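Local coordinates for nematode fatty acid retinoid binding protein (Necator americanus, PDB 4XCP) that binds palmitic acid and probably carries other fatty acids and retinol, at residues A[122-136]-A[155-169]. Numbering follows the deposited sequence.
Sequences KDDLKASVKEVLKLY and AKVFESGKAAKFAGE
Tyr136 and Phe158 stack across one end of this contact. Their rings form an offset stack, with planes 26° apart and centroids 4.7 Å apart. Tyr136 can be followed outward. Its CB lies over the centre of the Phe158 ring. Tyr136 CG and CD1 lie against Phe158 CD2, Tyr136 CD1 to Phe158 CD2 being 3.5 Å. Across the same face, Tyr136 CD2 and CE2 meet Phe158 CB, which makes a CH-pi contact over the tyrosine ring. At the tip, Tyr136 OH donates a 2.7 Å hydrogen bond to Glu159 OE2. The carboxylate oxygen lies in the ring plane and accepts through its anti lone pair. The Glu159 chain bends at chi2 (-62°), which brings OE2 to the hydroxyl. Val132 CG1 and Leu133 CD1 add apolar contacts to Phe158, and Phe147 of helix 141-150 packs on both aromatic residues.

At the other end, Phe166 is a knob in a hole formed by Lys122, Leu125, Lys126 and Val129. Lys126 CG sits over one ring face, 4.2 Å from the Phe166 centroid, and Val129 CG2 touches Phe166 CD2 at 3.8 Å. Between the two aromatic sites Ala163 meets Val129, and Ala164 meets Leu133 CD2. Ala167 CB rests on the backbone of Lys126 and Lys130. These small side chains are consistent with the 8.7 Å approach of the segment axes of 122-136 and 162-167. Near the chain end, Lys130 NZ forms a salt bridge to Glu169 OE1 at 3.6 Å, although Glu169 is poorly ordered. A water also links Lys130 O to that oxygen. A single knob, Phe166, thus helps join the C-terminal helix 162-167 to helix 122-138, roughly antiparallel (144° between the segment axes of 122-136 and 162-167), in the all-helical fold of this lipid-binding family.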
loop_
_atom_site.group_PDB
_atom_site.type_symbol
_atom_site.label_atom_id
_atom_site.label_comp_id
_atom_site.label_asym_id
_atom_site.label_seq_id
_atom_site.Cartn_x
_atom_site.Cartn_y
_atom_site.Cartn_z
ATOM N N LYS A 122 8.362 8.632 11.560
ATOM C CA LYS A 122 7.336 7.827 12.223
ATOM C C LYS A 122 6.043 8.664 12.414
ATOM O O LYS A 122 4.959 8.119 12.245
ATOM C CB LYS A 122 7.840 7.223 13.548
ATOM C CG LYS A 122 6.954 6.071 14.032
ATOM C CD LYS A 122 7.579 5.272 15.155
ATOM C CE LYS A 122 6.644 4.188 15.626
ATOM N NZ LYS A 122 7.285 3.305 16.635
ATOM N N ASP A 123 6.173 9.989 12.690
ATOM C CA ASP A 123 5.047 10.928 12.829
ATOM C C ASP A 123 4.284 11.119 11.505
ATOM O O ASP A 123 3.066 11.267 11.539
ATOM C CB ASP A 123 5.503 12.280 13.391
ATOM C CG ASP A 123 5.745 12.299 14.895
ATOM O OD1 ASP A 123 5.511 11.253 15.555
ATOM O OD2 ASP A 123 6.172 13.356 15.412
ATOM N N ASP A 124 4.997 11.073 10.354
ATOM C CA ASP A 124 4.406 11.147 9.008
ATOM C C ASP A 124 3.575 9.886 8.755
ATOM O O ASP A 124 2.496 9.967 8.180
ATOM C CB ASP A 124 5.489 11.217 7.926
ATOM C CG ASP A 124 6.249 12.522 7.840
ATOM O OD1 ASP A 124 5.688 13.570 8.247
ATOM O OD2 ASP A 124 7.398 12.505 7.340
ATOM N N LEU A 125 4.099 8.723 9.160
ATOM C CA LEU A 125 3.394 7.463 8.990
ATOM C C LEU A 125 2.159 7.427 9.877
ATOM O O LEU A 125 1.091 7.036 9.403
ATOM C CB LEU A 125 4.304 6.258 9.239
ATOM C CG LEU A 125 5.500 6.093 8.281
ATOM C CD1 LEU A 125 6.462 5.065 8.816
ATOM C CD2 LEU A 125 5.056 5.690 6.882
ATOM N N LYS A 126 2.285 7.906 11.139
ATOM C CA LYS A 126 1.177 7.974 12.089
ATOM C C LYS A 126 0.076 8.865 11.519
ATOM O O LYS A 126 -1.109 8.524 11.618
ATOM C CB LYS A 126 1.655 8.535 13.441
ATOM C CG LYS A 126 2.512 7.586 14.281
ATOM C CD LYS A 126 2.782 8.203 15.649
ATOM C CE LYS A 126 3.510 7.268 16.582
ATOM N NZ LYS A 126 4.972 7.545 16.616
ATOM N N ALA A 127 0.475 9.999 10.900
ATOM C CA ALA A 127 -0.453 10.948 10.280
ATOM C C ALA A 127 -1.183 10.296 9.099
ATOM O O ALA A 127 -2.396 10.477 9.001
ATOM C CB ALA A 127 0.282 12.201 9.829
ATOM N N SER A 128 -0.480 9.477 8.261
ATOM C CA SER A 128 -1.151 8.797 7.140
ATOM C C SER A 128 -2.167 7.748 7.613
ATOM O O SER A 128 -3.254 7.676 7.053
ATOM C CB SER A 128 -0.160 8.186 6.147
ATOM O OG SER A 128 0.590 7.124 6.706
ATOM N N VAL A 129 -1.831 6.976 8.660
ATOM C CA VAL A 129 -2.719 5.944 9.223
ATOM C C VAL A 129 -3.941 6.592 9.873
ATOM O O VAL A 129 -5.064 6.095 9.728
ATOM C CB VAL A 129 -1.957 4.989 10.189
ATOM C CG1 VAL A 129 -2.906 4.019 10.900
ATOM C CG2 VAL A 129 -0.867 4.222 9.440
ATOM N N LYS A 130 -3.710 7.695 10.603
ATOM C CA LYS A 130 -4.758 8.466 11.267
ATOM C C LYS A 130 -5.823 8.901 10.252
ATOM O O LYS A 130 -7.012 8.705 10.513
ATOM C CB LYS A 130 -4.151 9.675 12.019
ATOM C CG LYS A 130 -5.102 10.319 13.027
ATOM C CD LYS A 130 -4.422 11.481 13.748
ATOM C CE LYS A 130 -5.363 12.285 14.618
ATOM N NZ LYS A 130 -5.832 11.525 15.811
ATOM N N GLU A 131 -5.397 9.407 9.074
ATOM C CA GLU A 131 -6.313 9.795 8.000
ATOM C C GLU A 131 -7.075 8.601 7.408
ATOM O O GLU A 131 -8.275 8.705 7.199
ATOM C CB GLU A 131 -5.595 10.570 6.881
ATOM C CG GLU A 131 -6.545 11.190 5.849
ATOM C CD GLU A 131 -7.752 11.966 6.361
ATOM O OE1 GLU A 131 -7.723 12.470 7.508
ATOM O OE2 GLU A 131 -8.748 12.049 5.606
ATOM N N VAL A 132 -6.371 7.500 7.096
ATOM C CA VAL A 132 -6.968 6.281 6.537
ATOM C C VAL A 132 -8.023 5.733 7.542
ATOM O O VAL A 132 -9.143 5.416 7.145
ATOM C CB VAL A 132 -5.865 5.243 6.155
ATOM C CG1 VAL A 132 -6.463 3.867 5.871
ATOM C CG2 VAL A 132 -5.050 5.729 4.949
ATOM N N LEU A 133 -7.664 5.664 8.834
ATOM C CA LEU A 133 -8.590 5.225 9.871
ATOM C C LEU A 133 -9.824 6.137 9.935
ATOM O O LEU A 133 -10.937 5.632 9.955
ATOM C CB LEU A 133 -7.903 5.094 11.245
ATOM C CG LEU A 133 -8.817 4.747 12.442
ATOM C CD1 LEU A 133 -9.482 3.371 12.277
ATOM C CD2 LEU A 133 -8.060 4.844 13.750
ATOM N N LYS A 134 -9.621 7.457 9.909
ATOM C CA LYS A 134 -10.685 8.468 9.926
ATOM C C LYS A 134 -11.659 8.246 8.733
ATOM O O LYS A 134 -12.876 8.265 8.925
ATOM C CB LYS A 134 -10.053 9.878 9.867
ATOM C CG LYS A 134 -11.061 11.024 9.960
ATOM C CD LYS A 134 -10.389 12.385 10.063
ATOM C CE LYS A 134 -11.429 13.479 10.150
ATOM N NZ LYS A 134 -10.893 14.795 9.715
ATOM N N LEU A 135 -11.116 8.029 7.521
ATOM C CA LEU A 135 -11.926 7.755 6.339
ATOM C C LEU A 135 -12.692 6.423 6.495
ATOM O O LEU A 135 -13.835 6.313 6.058
ATOM C CB LEU A 135 -11.052 7.730 5.084
ATOM C CG LEU A 135 -10.405 9.060 4.708
ATOM C CD1 LEU A 135 -9.373 8.867 3.646
ATOM C CD2 LEU A 135 -11.444 10.095 4.302
ATOM N N TYR A 136 -12.061 5.426 7.128
ATOM C CA TYR A 136 -12.686 4.143 7.391
ATOM C C TYR A 136 -13.870 4.368 8.335
ATOM O O TYR A 136 -14.974 3.914 8.042
ATOM C CB TYR A 136 -11.674 3.140 7.974
ATOM C CG TYR A 136 -12.327 1.850 8.415
ATOM C CD1 TYR A 136 -12.611 0.841 7.495
ATOM C CD2 TYR A 136 -12.733 1.665 9.738
ATOM C CE1 TYR A 136 -13.250 -0.331 7.885
ATOM C CE2 TYR A 136 -13.361 0.488 10.141
ATOM C CZ TYR A 136 -13.618 -0.504 9.210
ATOM O OH TYR A 136 -14.253 -1.654 9.592
ATOM N N ALA A 155 -9.510 -4.710 7.577
ATOM C CA ALA A 155 -10.713 -4.456 8.382
ATOM C C ALA A 155 -10.414 -4.753 9.856
ATOM O O ALA A 155 -10.765 -3.948 10.713
ATOM C CB ALA A 155 -11.860 -5.328 7.901
ATOM N N LYS A 156 -9.713 -5.878 10.136
ATOM C CA LYS A 156 -9.304 -6.288 11.485
ATOM C C LYS A 156 -8.315 -5.278 12.115
ATOM O O LYS A 156 -8.449 -4.948 13.282
ATOM C CB LYS A 156 -8.701 -7.702 11.452
ATOM C CG LYS A 156 -8.650 -8.381 12.816
ATOM C CD LYS A 156 -7.953 -9.727 12.764
ATOM C CE LYS A 156 -7.767 -10.321 14.141
ATOM N NZ LYS A 156 -7.122 -11.661 14.079
ATOM N N VAL A 157 -7.353 -4.773 11.337
ATOM C CA VAL A 157 -6.393 -3.746 11.774
ATOM C C VAL A 157 -7.153 -2.486 12.248
ATOM O O VAL A 157 -6.800 -1.892 13.273
ATOM C CB VAL A 157 -5.347 -3.463 10.646
ATOM C CG1 VAL A 157 -4.686 -2.096 10.794
ATOM C CG2 VAL A 157 -4.301 -4.569 10.611
ATOM N N PHE A 158 -8.212 -2.116 11.513
ATOM C CA PHE A 158 -9.064 -0.972 11.854
ATOM C C PHE A 158 -9.964 -1.262 13.044
ATOM O O PHE A 158 -9.919 -0.526 14.019
ATOM C CB PHE A 158 -9.888 -0.499 10.643
ATOM C CG PHE A 158 -9.082 -0.051 9.442
ATOM C CD1 PHE A 158 -8.041 0.864 9.582
ATOM C CD2 PHE A 158 -9.426 -0.468 8.161
ATOM C CE1 PHE A 158 -7.296 1.272 8.473
ATOM C CE2 PHE A 158 -8.695 -0.047 7.049
ATOM C CZ PHE A 158 -7.617 0.798 7.214
ATOM N N GLU A 159 -10.725 -2.362 12.994
ATOM C CA GLU A 159 -11.682 -2.783 14.030
ATOM C C GLU A 159 -11.077 -3.139 15.388
ATOM O O GLU A 159 -11.696 -2.839 16.404
ATOM C CB GLU A 159 -12.545 -3.960 13.528
ATOM C CG GLU A 159 -13.586 -3.564 12.489
ATOM C CD GLU A 159 -14.639 -2.574 12.962
ATOM O OE1 GLU A 159 -15.029 -2.636 14.150
ATOM O OE2 GLU A 159 -15.088 -1.745 12.139
ATOM N N SER A 160 -9.896 -3.797 15.410
ATOM C CA SER A 160 -9.219 -4.209 16.648
ATOM C C SER A 160 -8.647 -3.061 17.474
ATOM O O SER A 160 -8.284 -3.277 18.631
ATOM C CB SER A 160 -8.083 -5.178 16.332
ATOM O OG SER A 160 -7.076 -4.500 15.597
ATOM N N GLY A 161 -8.491 -1.891 16.866
ATOM C CA GLY A 161 -7.864 -0.747 17.518
ATOM C C GLY A 161 -6.370 -0.684 17.239
ATOM O O GLY A 161 -5.682 0.206 17.742
ATOM N N LYS A 162 -5.855 -1.620 16.419
ATOM C CA LYS A 162 -4.439 -1.692 16.039
ATOM C C LYS A 162 -3.979 -0.433 15.291
ATOM O O LYS A 162 -2.924 0.116 15.621
ATOM C CB LYS A 162 -4.149 -2.966 15.228
ATOM C CG LYS A 162 -2.682 -3.369 15.230
ATOM C CD LYS A 162 -2.452 -4.699 14.509
ATOM C CE LYS A 162 -0.996 -5.098 14.473
ATOM N NZ LYS A 162 -0.493 -5.550 15.801
ATOM N N ALA A 163 -4.784 0.051 14.326
ATOM C CA ALA A 163 -4.454 1.275 13.580
ATOM C C ALA A 163 -4.462 2.503 14.512
ATOM O O ALA A 163 -3.563 3.341 14.412
ATOM C CB ALA A 163 -5.429 1.481 12.426
ATOM N N ALA A 164 -5.456 2.588 15.427
ATOM C CA ALA A 164 -5.582 3.694 16.379
ATOM C C ALA A 164 -4.406 3.732 17.347
ATOM O O ALA A 164 -3.883 4.807 17.599
ATOM C CB ALA A 164 -6.902 3.604 17.133
ATOM N N LYS A 165 -3.965 2.562 17.852
ATOM C CA LYS A 165 -2.803 2.418 18.744
ATOM C C LYS A 165 -1.548 2.985 18.062
ATOM O O LYS A 165 -0.847 3.788 18.667
ATOM C CB LYS A 165 -2.567 0.939 19.101
ATOM C CG LYS A 165 -3.021 0.548 20.502
ATOM C CD LYS A 165 -2.964 -0.973 20.723
ATOM C CE LYS A 165 -4.270 -1.674 20.394
ATOM N NZ LYS A 165 -4.097 -3.145 20.244
ATOM N N PHE A 166 -1.294 2.608 16.793
ATOM C CA PHE A 166 -0.148 3.125 16.044
ATOM C C PHE A 166 -0.235 4.634 15.814
ATOM O O PHE A 166 0.742 5.340 16.051
ATOM C CB PHE A 166 0.022 2.394 14.697
ATOM C CG PHE A 166 1.156 2.959 13.873
ATOM C CD1 PHE A 166 2.480 2.633 14.163
ATOM C CD2 PHE A 166 0.907 3.847 12.829
ATOM C CE1 PHE A 166 3.531 3.184 13.420
ATOM C CE2 PHE A 166 1.962 4.398 12.095
ATOM C CZ PHE A 166 3.264 4.068 12.401
ATOM N N ALA A 167 -1.385 5.119 15.317
ATOM C CA ALA A 167 -1.608 6.529 15.002
ATOM C C ALA A 167 -1.474 7.444 16.235
ATOM O O ALA A 167 -1.198 8.634 16.092
ATOM C CB ALA A 167 -2.973 6.700 14.351
ATOM N N GLY A 168 -1.637 6.864 17.421
ATOM C CA GLY A 168 -1.523 7.562 18.694
ATOM C C GLY A 168 -2.854 8.101 19.155
ATOM O O GLY A 168 -3.240 7.894 20.312
ATOM N N GLU A 169 -3.574 8.784 18.225
ATOM C CA GLU A 169 -4.893 9.413 18.401
ATOM C C GLU A 169 -4.839 10.573 19.395
ATOM O O GLU A 169 -4.029 11.486 19.229
ATOM C CB GLU A 169 -5.988 8.389 18.776
ATOM C CG GLU A 169 -6.204 7.292 17.745
ATOM C CD GLU A 169 -7.139 7.643 16.604
ATOM O OE1 GLU A 169 -6.642 8.050 15.531
ATOM O OE2 GLU A 169 -8.370 7.478 16.774
HETATM O O HOH W 1 -8.240 8.621 13.048
#